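Local coordinates for protein lectin (Pleurotus ostreatus, PDB 6T0Q) that binds galactose and N-acetylgalactosamine, probably with the help of calcium ions bound in its two beta-sandwich domains, which resemble carbohydrate-binding modules, at residues S76-H80 with G116-V120; L111-A115 with F160-S164; C231-A237 with A260-P266. All coordinates share one frame; numbering follows the deposited sequence.

How the interactions relate
Interactions 1 and 2 share strand 109-118: interaction 1 takes its end at the calcium ion, interaction 2 the part before it, and their centres lie about 17 Å apart. They touch where His-80 CB packs on Ala-115 O (3.9 Å) and Ile-114 CG2 (4.0 Å). Interaction 1 supplies three of the five protein ligands of the calcium ion; interaction 2 leads away towards the glycan by Pro-163. Interaction 3 lies in the second domain, its centre about 31 Å from that of interaction 1 and about 29 Å from that of interaction 2. Its strand 229-239 runs on to Asp-239, which binds the second calcium ion; the side chains of Asp-239 and Ala-237 are about 8 Å apart.

Interaction 1: residues S76-H80 with G116-V120; sequences SDDAH and GQNLV. With CA (calcium ion), chain F.
Asp-78 OD2 is where the two segments converge: it binds the calcium ion and accepts the backbone N-H of Leu-119 (N to OD2 2.7 Å, 165° at the hydrogen), the nitrogen lying 40° out of the carboxylate plane. Asp-78 CG sits beside the backbone N (chi1 -68°), turning the carboxylate towards 116-120, with Asp-78 CB against Leu-119 CG and CD1. The second oxygen, OD1, accepts from a water (2.6 Å) that is itself a calcium ligand. Asp-77 OD1 and Asn-118 OD1 (2.5 Å from the calcium ion) bind too, and Ser-123 OG and Pro-124 O complete the site. The cation lets Asp-78 OD2 and Asn-118 OD1, both acceptors, sit 3.0 Å apart. A cis peptide joins Asp-77 to Asp-78, a calcium-binding pair that recalls the one in PA14 lectins such as yeast flocculins. Asp-78 and Ala-79 form a classic beta bulge opposite Gln-117: Gln-117 O accepts from both Asp-78 N (2.8 Å) and Ala-79 N (3.1 Å), while Gln-117 N donates to Ala-79 O (2.9 Å). Ser-76 OG and His-80 ND1 share a hydrogen bond (2.7 Å). Outside the segments, Asp-77 OD2 bonds to Trp-184 NE1 and Asn-118 ND2 to Ile-49 O.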
loop_
_atom_site.group_PDB
_atom_site.type_symbol
_atom_site.label_atom_id
_atom_site.label_comp_id
_atom_site.label_asym_id
_atom_site.label_seq_id
_atom_site.Cartn_x
_atom_site.Cartn_y
_atom_site.Cartn_z
ATOM N N SER A 76 -5.323 -14.170 35.623
ATOM C CA SER A 76 -4.215 -14.297 36.560
ATOM C C SER A 76 -4.637 -13.876 37.954
ATOM O O SER A 76 -5.483 -13.004 38.129
ATOM C CB SER A 76 -3.010 -13.446 36.126
ATOM O OG SER A 76 -3.384 -12.075 35.976
ATOM N N ASP A 77 -3.978 -14.461 38.939
ATOM C CA ASP A 77 -4.030 -13.972 40.308
ATOM C C ASP A 77 -2.581 -13.830 40.745
ATOM O O ASP A 77 -1.924 -14.841 41.000
ATOM C CB ASP A 77 -4.804 -14.950 41.197
ATOM C CG ASP A 77 -4.956 -14.464 42.634
ATOM O OD1 ASP A 77 -4.386 -13.404 42.983
ATOM O OD2 ASP A 77 -5.662 -15.150 43.408
ATOM N N ASP A 78 -2.055 -12.597 40.813
ATOM C CA ASP A 78 -2.774 -11.328 40.648
ATOM C C ASP A 78 -2.637 -10.686 39.269
ATOM O O ASP A 78 -3.549 -10.013 38.814
ATOM C CB ASP A 78 -2.265 -10.305 41.671
ATOM C CG ASP A 78 -2.636 -10.659 43.087
ATOM O OD1 ASP A 78 -3.766 -10.314 43.486
ATOM O OD2 ASP A 78 -1.811 -11.288 43.791
ATOM N N ALA A 79 -1.487 -10.852 38.618
ATOM C CA ALA A 79 -1.215 -10.094 37.401
ATOM C C ALA A 79 -0.334 -10.922 36.476
ATOM O O ALA A 79 0.272 -11.913 36.893
ATOM C CB ALA A 79 -0.547 -8.746 37.728
ATOM N N HIS A 80 -0.247 -10.494 35.210
ATOM C CA HIS A 80 0.521 -11.238 34.217
ATOM C C HIS A 80 1.058 -10.313 33.132
ATOM O O HIS A 80 0.498 -9.247 32.852
ATOM C CB HIS A 80 -0.329 -12.323 33.547
ATOM C CG HIS A 80 -1.511 -11.771 32.805
ATOM N ND1 HIS A 80 -2.768 -11.690 33.365
ATOM C CD2 HIS A 80 -1.620 -11.248 31.560
ATOM C CE1 HIS A 80 -3.604 -11.154 32.492
ATOM N NE2 HIS A 80 -2.931 -10.873 31.389
ATOM N N GLY A 116 4.031 -14.353 35.652
ATOM C CA GLY A 116 2.916 -14.248 36.577
ATOM C C GLY A 116 3.373 -13.593 37.869
ATOM O O GLY A 116 4.515 -13.754 38.286
ATOM N N GLN A 117 2.480 -12.837 38.500
ATOM C CA GLN A 117 2.876 -12.061 39.667
ATOM C C GLN A 117 1.838 -12.214 40.767
ATOM O O GLN A 117 0.652 -11.934 40.557
ATOM C CB GLN A 117 3.062 -10.583 39.305
ATOM C CG GLN A 117 3.638 -9.762 40.435
ATOM C CD GLN A 117 3.965 -8.325 40.030
ATOM O OE1 GLN A 117 3.432 -7.794 39.048
ATOM N NE2 GLN A 117 4.851 -7.691 40.795
ATOM N N ASN A 118 2.290 -12.662 41.936
ATOM C CA ASN A 118 1.468 -12.658 43.140
ATOM C C ASN A 118 1.785 -11.393 43.924
ATOM O O ASN A 118 2.935 -11.185 44.329
ATOM C CB ASN A 118 1.739 -13.891 44.001
ATOM C CG ASN A 118 0.825 -13.953 45.223
ATOM O OD1 ASN A 118 -0.251 -13.357 45.230
ATOM N ND2 ASN A 118 1.259 -14.659 46.263
ATOM N N LEU A 119 0.771 -10.554 44.135
ATOM C CA LEU A 119 0.966 -9.261 44.773
ATOM C C LEU A 119 0.634 -9.259 46.258
ATOM O O LEU A 119 1.003 -8.308 46.954
ATOM C CB LEU A 119 0.103 -8.191 44.079
ATOM C CG LEU A 119 0.501 -7.910 42.630
ATOM C CD1 LEU A 119 -0.502 -6.969 41.964
ATOM C CD2 LEU A 119 1.900 -7.316 42.602
ATOM N N VAL A 120 -0.049 -10.281 46.760
ATOM C CA VAL A 120 -0.625 -10.247 48.097
ATOM C C VAL A 120 -0.066 -11.421 48.884
ATOM O O VAL A 120 -0.183 -12.575 48.451
ATOM C CB VAL A 120 -2.160 -10.289 48.045
ATOM C CG1 VAL A 120 -2.738 -10.352 49.452
ATOM C CG2 VAL A 120 -2.697 -9.053 47.287
HETATM CA CA CA F . -2.708 -13.511 44.910
HETATM O O HOH W 1 -4.417 -11.540 45.711
#

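Interaction 2: residues L111-A115 with F160-S164; sequences LFAIA and FQLPS. With NAG (2-acetamido-2-deoxy-beta-D-glucopyranose), chain E.
Across one face of a beta-sandwich sheet, Leu-111, Ala-113 and Ala-115 of strand 109-118 receive the loop 160-164, which runs nearly antiparallel to them. The intervening Phe-112 and Ile-114 turn to the other face, onto strand 126-135 of the opposing sheet. Phe-160 brings CE2 and CZ of its ring against the two alanines, with CE2 3.9 Å from Ala-113 CB and CZ 3.9 Å from Ala-115 CB. The chi1 of 86° brings the ring end to the strand and its face under Gln-161 CB, which stands 4.2 Å above the plane, over the centre. Gln-161 CB in turn meets Ala-113 CB at 3.7 Å. Further along, Leu-111 CD2 abuts the backbone from Gln-161 O to Pro-163 N and lies 4.0 Å from Pro-163 CD. Pro-163 CB is 3.7 Å from the acetamido methyl C8 of the bound N-acetylglucosamine, consistent with N-glycosylation at Asn-58, in the sequon ending at Thr-60. Arg-56 NH1 holds the carbonyls of Phe-160 and Leu-162. One water donates to Leu-111 O (3.1 Å) and Gln-161 O (2.8 Å). Apolar packing thus seats the loop on the sheet, and the water satisfies two facing carbonyls that cannot bond to each other.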
loop_
_atom_site.group_PDB
_atom_site.type_symbol
_atom_site.label_atom_id
_atom_site.label_comp_id
_atom_site.label_asym_id
_atom_site.label_seq_id
_atom_site.Cartn_x
_atom_site.Cartn_y
_atom_site.Cartn_z
ATOM N N LEU A 111 6.811 -20.036 20.792
ATOM C CA LEU A 111 7.173 -19.983 22.204
ATOM C C LEU A 111 6.242 -19.010 22.919
ATOM O O LEU A 111 6.283 -17.800 22.666
ATOM C CB LEU A 111 8.628 -19.561 22.384
ATOM C CG LEU A 111 9.009 -19.438 23.861
ATOM C CD1 LEU A 111 9.048 -20.825 24.528
ATOM C CD2 LEU A 111 10.340 -18.725 23.996
ATOM N N PHE A 112 5.415 -19.534 23.822
ATOM C CA PHE A 112 4.557 -18.704 24.657
ATOM C C PHE A 112 5.202 -18.567 26.029
ATOM O O PHE A 112 5.682 -19.555 26.596
ATOM C CB PHE A 112 3.155 -19.306 24.751
ATOM C CG PHE A 112 2.477 -19.425 23.412
ATOM C CD1 PHE A 112 2.676 -20.546 22.611
ATOM C CD2 PHE A 112 1.691 -18.389 22.929
ATOM C CE1 PHE A 112 2.083 -20.644 21.362
ATOM C CE2 PHE A 112 1.091 -18.483 21.675
ATOM C CZ PHE A 112 1.287 -19.609 20.896
ATOM N N ALA A 113 5.249 -17.342 26.543
ATOM C CA ALA A 113 5.873 -17.102 27.836
ATOM C C ALA A 113 5.016 -16.128 28.621
ATOM O O ALA A 113 4.491 -15.161 28.062
ATOM C CB ALA A 113 7.301 -16.560 27.696
ATOM N N ILE A 114 4.864 -16.396 29.914
ATOM C CA ILE A 114 4.045 -15.566 30.790
ATOM C C ILE A 114 4.827 -15.320 32.068
ATOM O O ILE A 114 5.332 -16.267 32.679
ATOM C CB ILE A 114 2.691 -16.220 31.125
ATOM C CG1 ILE A 114 1.944 -16.640 29.858
ATOM C CG2 ILE A 114 1.823 -15.249 31.960
ATOM C CD1 ILE A 114 0.669 -17.429 30.145
ATOM N N ALA A 115 4.930 -14.062 32.465
ATOM C CA ALA A 115 5.441 -13.703 33.781
ATOM C C ALA A 115 4.220 -13.483 34.663
ATOM O O ALA A 115 3.433 -12.566 34.411
ATOM C CB ALA A 115 6.318 -12.452 33.712
ATOM N N PHE A 160 13.991 -14.445 29.861
ATOM C CA PHE A 160 13.377 -15.770 29.959
ATOM C C PHE A 160 12.379 -16.016 28.831
ATOM O O PHE A 160 12.168 -17.166 28.433
ATOM C CB PHE A 160 12.681 -15.944 31.308
ATOM C CG PHE A 160 11.272 -15.426 31.324
ATOM C CD1 PHE A 160 11.016 -14.074 31.510
ATOM C CD2 PHE A 160 10.198 -16.291 31.142
ATOM C CE1 PHE A 160 9.715 -13.592 31.525
ATOM C CE2 PHE A 160 8.889 -15.812 31.152
ATOM C CZ PHE A 160 8.651 -14.466 31.347
ATOM N N GLN A 161 11.769 -14.953 28.300
ATOM C CA GLN A 161 10.746 -15.077 27.270
ATOM C C GLN A 161 11.328 -15.268 25.881
ATOM O O GLN A 161 10.564 -15.452 24.926
ATOM C CB GLN A 161 9.835 -13.840 27.270
ATOM C CG GLN A 161 10.455 -12.581 26.661
ATOM C CD GLN A 161 11.319 -11.807 27.643
ATOM O OE1 GLN A 161 11.788 -12.348 28.638
ATOM N NE2 GLN A 161 11.525 -10.525 27.363
ATOM N N LEU A 162 12.661 -15.229 25.738
ATOM C CA LEU A 162 13.251 -15.340 24.410
ATOM C C LEU A 162 13.462 -16.802 24.040
ATOM O O LEU A 162 13.789 -17.622 24.906
ATOM C CB LEU A 162 14.590 -14.595 24.334
ATOM C CG LEU A 162 14.517 -13.085 24.570
ATOM C CD1 LEU A 162 15.860 -12.418 24.260
ATOM C CD2 LEU A 162 13.400 -12.449 23.756
ATOM N N PRO A 163 13.253 -17.127 22.764
ATOM C CA PRO A 163 13.568 -18.482 22.290
ATOM C C PRO A 163 15.006 -18.898 22.545
ATOM O O PRO A 163 15.278 -20.101 22.630
ATOM C CB PRO A 163 13.264 -18.408 20.786
ATOM C CG PRO A 163 13.157 -16.941 20.474
ATOM C CD PRO A 163 12.632 -16.303 21.716
ATOM N N SER A 164 15.933 -17.948 22.673
ATOM C CA SER A 164 17.322 -18.283 22.956
ATOM C C SER A 164 17.529 -18.821 24.366
ATOM O O SER A 164 18.596 -19.377 24.643
ATOM C CB SER A 164 18.206 -17.054 22.734
ATOM O OG SER A 164 17.736 -15.952 23.489
HETATM C C1 NAG E . 10.483 -25.625 19.571
HETATM C C2 NAG E . 11.898 -25.048 19.511
HETATM C C3 NAG E . 12.460 -25.138 18.088
HETATM C C4 NAG E . 12.373 -26.561 17.546
HETATM C C5 NAG E . 10.936 -27.069 17.689
HETATM C C6 NAG E . 10.768 -28.514 17.282
HETATM C C7 NAG E . 12.360 -23.330 21.196
HETATM C C8 NAG E . 12.298 -21.867 21.533
HETATM N N2 NAG E . 11.915 -23.673 19.984
HETATM O O3 NAG E . 13.811 -24.694 18.116
HETATM O O5 NAG E . 10.489 -26.967 19.056
HETATM O O6 NAG E . 11.227 -29.387 18.304
HETATM O O7 NAG E . 12.780 -24.163 21.990
HETATM O O HOH W 2 7.839 -15.610 24.188
#

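Interaction 3: residues C231-A237 with A260-P266; sequences CATVLIA and ADAYTIP
Ala-260 opens the contact by setting its CB against Leu-235 CD1 (3.6 Å), with Ala-237 CB beside it. Leu-235 reaches that far because CG lies anti to the backbone N (chi1 177°), and the same methyl extends towards Ala-262. Asp-261 begins the antiparallel ladder between strands 261-265 and 229-239: it pairs with Ile-236 through two backbone bonds, N to O and O to N, both 2.9 Å. Its carboxylate turns to the opposing sheet, where OD2 bonds to Tyr-242 OH. Ala-262 faces the other way, in a non-hydrogen-bonded pair with Leu-235; its CA lies 3.1 Å from Val-234 O, in a CA-H...O contact. Tyr-263 pairs with Val-234 by a second couple of bonds and returns to the face of Asp-261; Ile-236 CG2 meets the edge of its ring in the ring plane, 3.8 Å from CE2, and the hydroxyl of Tyr-263 bonds to both Tyr-242 OH and a glycerol, probably from the crystallisation liquor. Beyond it, Thr-264 lies opposite Thr-233, and one water joins their hydroxyls, 2.6 Å from Thr-233 OG1 and 2.7 Å from Thr-264 OG1. Ile-265 makes the last pair, its N donating to Ala-232 O (2.7 Å), with its CB and CG1 alongside Ala-232 CB. At Pro-266 the ladder stops; its CA packs on the sulfur of Cys-231, whose disulfide with Cys-69 ties strand 229-239 to the first domain. The ladder thus has two unlike faces. Val-234, Ile-236, Tyr-263 and Ile-265 pack against strand 241-246 in a largely apolar sandwich interior, which turns polar and partly open at the Asp-261 end, whereas the threonine pair on the reverse face meets its polar needs at least partly through the shared water.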
loop_
_atom_site.group_PDB
_atom_site.type_symbol
_atom_site.label_atom_id
_atom_site.label_comp_id
_atom_site.label_asym_id
_atom_site.label_seq_id
_atom_site.Cartn_x
_atom_site.Cartn_y
_atom_site.Cartn_z
ATOM N N CYS A 231 -3.779 -11.535 10.168
ATOM C CA CYS A 231 -5.178 -11.858 10.436
ATOM C C CYS A 231 -5.891 -10.593 10.891
ATOM O O CYS A 231 -5.270 -9.696 11.470
ATOM C CB CYS A 231 -5.343 -12.963 11.555
ATOM S SG CYS A 231 -4.754 -14.674 11.099
ATOM N N ALA A 232 -7.201 -10.522 10.632
ATOM C CA ALA A 232 -8.035 -9.489 11.229
ATOM C C ALA A 232 -9.223 -10.132 11.924
ATOM O O ALA A 232 -9.735 -11.172 11.492
ATOM C CB ALA A 232 -8.545 -8.470 10.208
ATOM N N THR A 233 -9.629 -9.514 13.023
ATOM C CA THR A 233 -10.874 -9.832 13.703
ATOM C C THR A 233 -11.766 -8.607 13.609
ATOM O O THR A 233 -11.310 -7.492 13.875
ATOM C CB THR A 233 -10.620 -10.208 15.158
ATOM O OG1 THR A 233 -9.649 -11.264 15.197
ATOM C CG2 THR A 233 -11.925 -10.685 15.828
ATOM N N VAL A 234 -13.020 -8.806 13.208
ATOM C CA VAL A 234 -13.952 -7.703 12.975
ATOM C C VAL A 234 -15.179 -7.907 13.845
ATOM O O VAL A 234 -15.761 -8.996 13.860
ATOM C CB VAL A 234 -14.363 -7.602 11.493
ATOM C CG1 VAL A 234 -15.361 -6.444 11.292
ATOM C CG2 VAL A 234 -13.143 -7.437 10.614
ATOM N N LEU A 235 -15.573 -6.860 14.562
ATOM C CA LEU A 235 -16.822 -6.826 15.307
ATOM C C LEU A 235 -17.692 -5.728 14.707
ATOM O O LEU A 235 -17.222 -4.600 14.556
ATOM C CB LEU A 235 -16.545 -6.546 16.785
ATOM C CG LEU A 235 -17.778 -6.409 17.667
ATOM C CD1 LEU A 235 -18.501 -7.738 17.718
ATOM C CD2 LEU A 235 -17.360 -5.941 19.062
ATOM N N ILE A 236 -18.943 -6.039 14.354
ATOM C CA ILE A 236 -19.758 -5.072 13.617
ATOM C C ILE A 236 -21.238 -5.224 13.962
ATOM O O ILE A 236 -21.736 -6.329 14.207
ATOM C CB ILE A 236 -19.518 -5.227 12.097
ATOM C CG1 ILE A 236 -20.332 -4.218 11.281
ATOM C CG2 ILE A 236 -19.835 -6.660 11.633
ATOM C CD1 ILE A 236 -19.843 -4.173 9.812
ATOM N N ALA A 237 -21.949 -4.093 13.964
ATOM C CA ALA A 237 -23.404 -4.075 14.070
ATOM C C ALA A 237 -23.922 -2.853 13.326
ATOM O O ALA A 237 -23.193 -1.877 13.129
ATOM C CB ALA A 237 -23.873 -4.053 15.534
ATOM N N ALA A 260 -24.282 -7.974 18.120
ATOM C CA ALA A 260 -23.206 -7.734 17.166
ATOM C C ALA A 260 -22.671 -9.046 16.597
ATOM O O ALA A 260 -22.764 -10.110 17.218
ATOM C CB ALA A 260 -22.061 -6.954 17.822
ATOM N N ASP A 261 -22.079 -8.956 15.409
ATOM C CA ASP A 261 -21.466 -10.100 14.744
ATOM C C ASP A 261 -19.951 -9.952 14.734
ATOM O O ASP A 261 -19.436 -8.847 14.559
ATOM C CB ASP A 261 -21.975 -10.221 13.312
ATOM C CG ASP A 261 -23.482 -10.284 13.252
ATOM O OD1 ASP A 261 -24.051 -11.065 14.042
ATOM O OD2 ASP A 261 -24.092 -9.525 12.464
ATOM N N ALA A 262 -19.241 -11.072 14.897
ATOM C CA ALA A 262 -17.783 -11.096 14.856
ATOM C C ALA A 262 -17.307 -12.057 13.777
ATOM O O ALA A 262 -17.897 -13.127 13.576
ATOM C CB ALA A 262 -17.181 -11.492 16.217
ATOM N N TYR A 263 -16.226 -11.670 13.095
ATOM C CA TYR A 263 -15.673 -12.430 11.986
ATOM C C TYR A 263 -14.161 -12.514 12.110
ATOM O O TYR A 263 -13.513 -11.596 12.619
ATOM C CB TYR A 263 -16.012 -11.796 10.631
ATOM C CG TYR A 263 -17.489 -11.620 10.406
ATOM C CD1 TYR A 263 -18.253 -12.655 9.879
ATOM C CD2 TYR A 263 -18.123 -10.416 10.714
ATOM C CE1 TYR A 263 -19.620 -12.506 9.671
ATOM C CE2 TYR A 263 -19.488 -10.254 10.504
ATOM C CZ TYR A 263 -20.226 -11.304 9.979
ATOM O OH TYR A 263 -21.575 -11.153 9.770
ATOM N N THR A 264 -13.606 -13.615 11.605
ATOM C CA THR A 264 -12.164 -13.793 11.487
ATOM C C THR A 264 -11.781 -13.746 10.013
ATOM O O THR A 264 -12.420 -14.401 9.185
ATOM C CB THR A 264 -11.728 -15.125 12.112
ATOM O OG1 THR A 264 -11.879 -15.050 13.535
ATOM C CG2 THR A 264 -10.265 -15.454 11.757
ATOM N N ILE A 265 -10.757 -12.960 9.691
ATOM C CA ILE A 265 -10.217 -12.867 8.334
ATOM C C ILE A 265 -8.816 -13.454 8.406
ATOM O O ILE A 265 -7.878 -12.752 8.804
ATOM C CB ILE A 265 -10.164 -11.416 7.821
ATOM C CG1 ILE A 265 -11.455 -10.651 8.140
ATOM C CG2 ILE A 265 -9.770 -11.385 6.322
ATOM C CD1 ILE A 265 -12.675 -11.207 7.505
ATOM N N PRO A 266 -8.625 -14.729 8.071
ATOM C CA PRO A 266 -7.322 -15.376 8.275
ATOM C C PRO A 266 -6.361 -15.209 7.111
ATOM O O PRO A 266 -5.238 -15.721 7.185
ATOM C CB PRO A 266 -7.717 -16.854 8.429
ATOM C CG PRO A 266 -8.872 -16.995 7.466
ATOM C CD PRO A 266 -9.622 -15.656 7.507
HETATM O O HOH W 3 -9.875 -13.856 14.820
#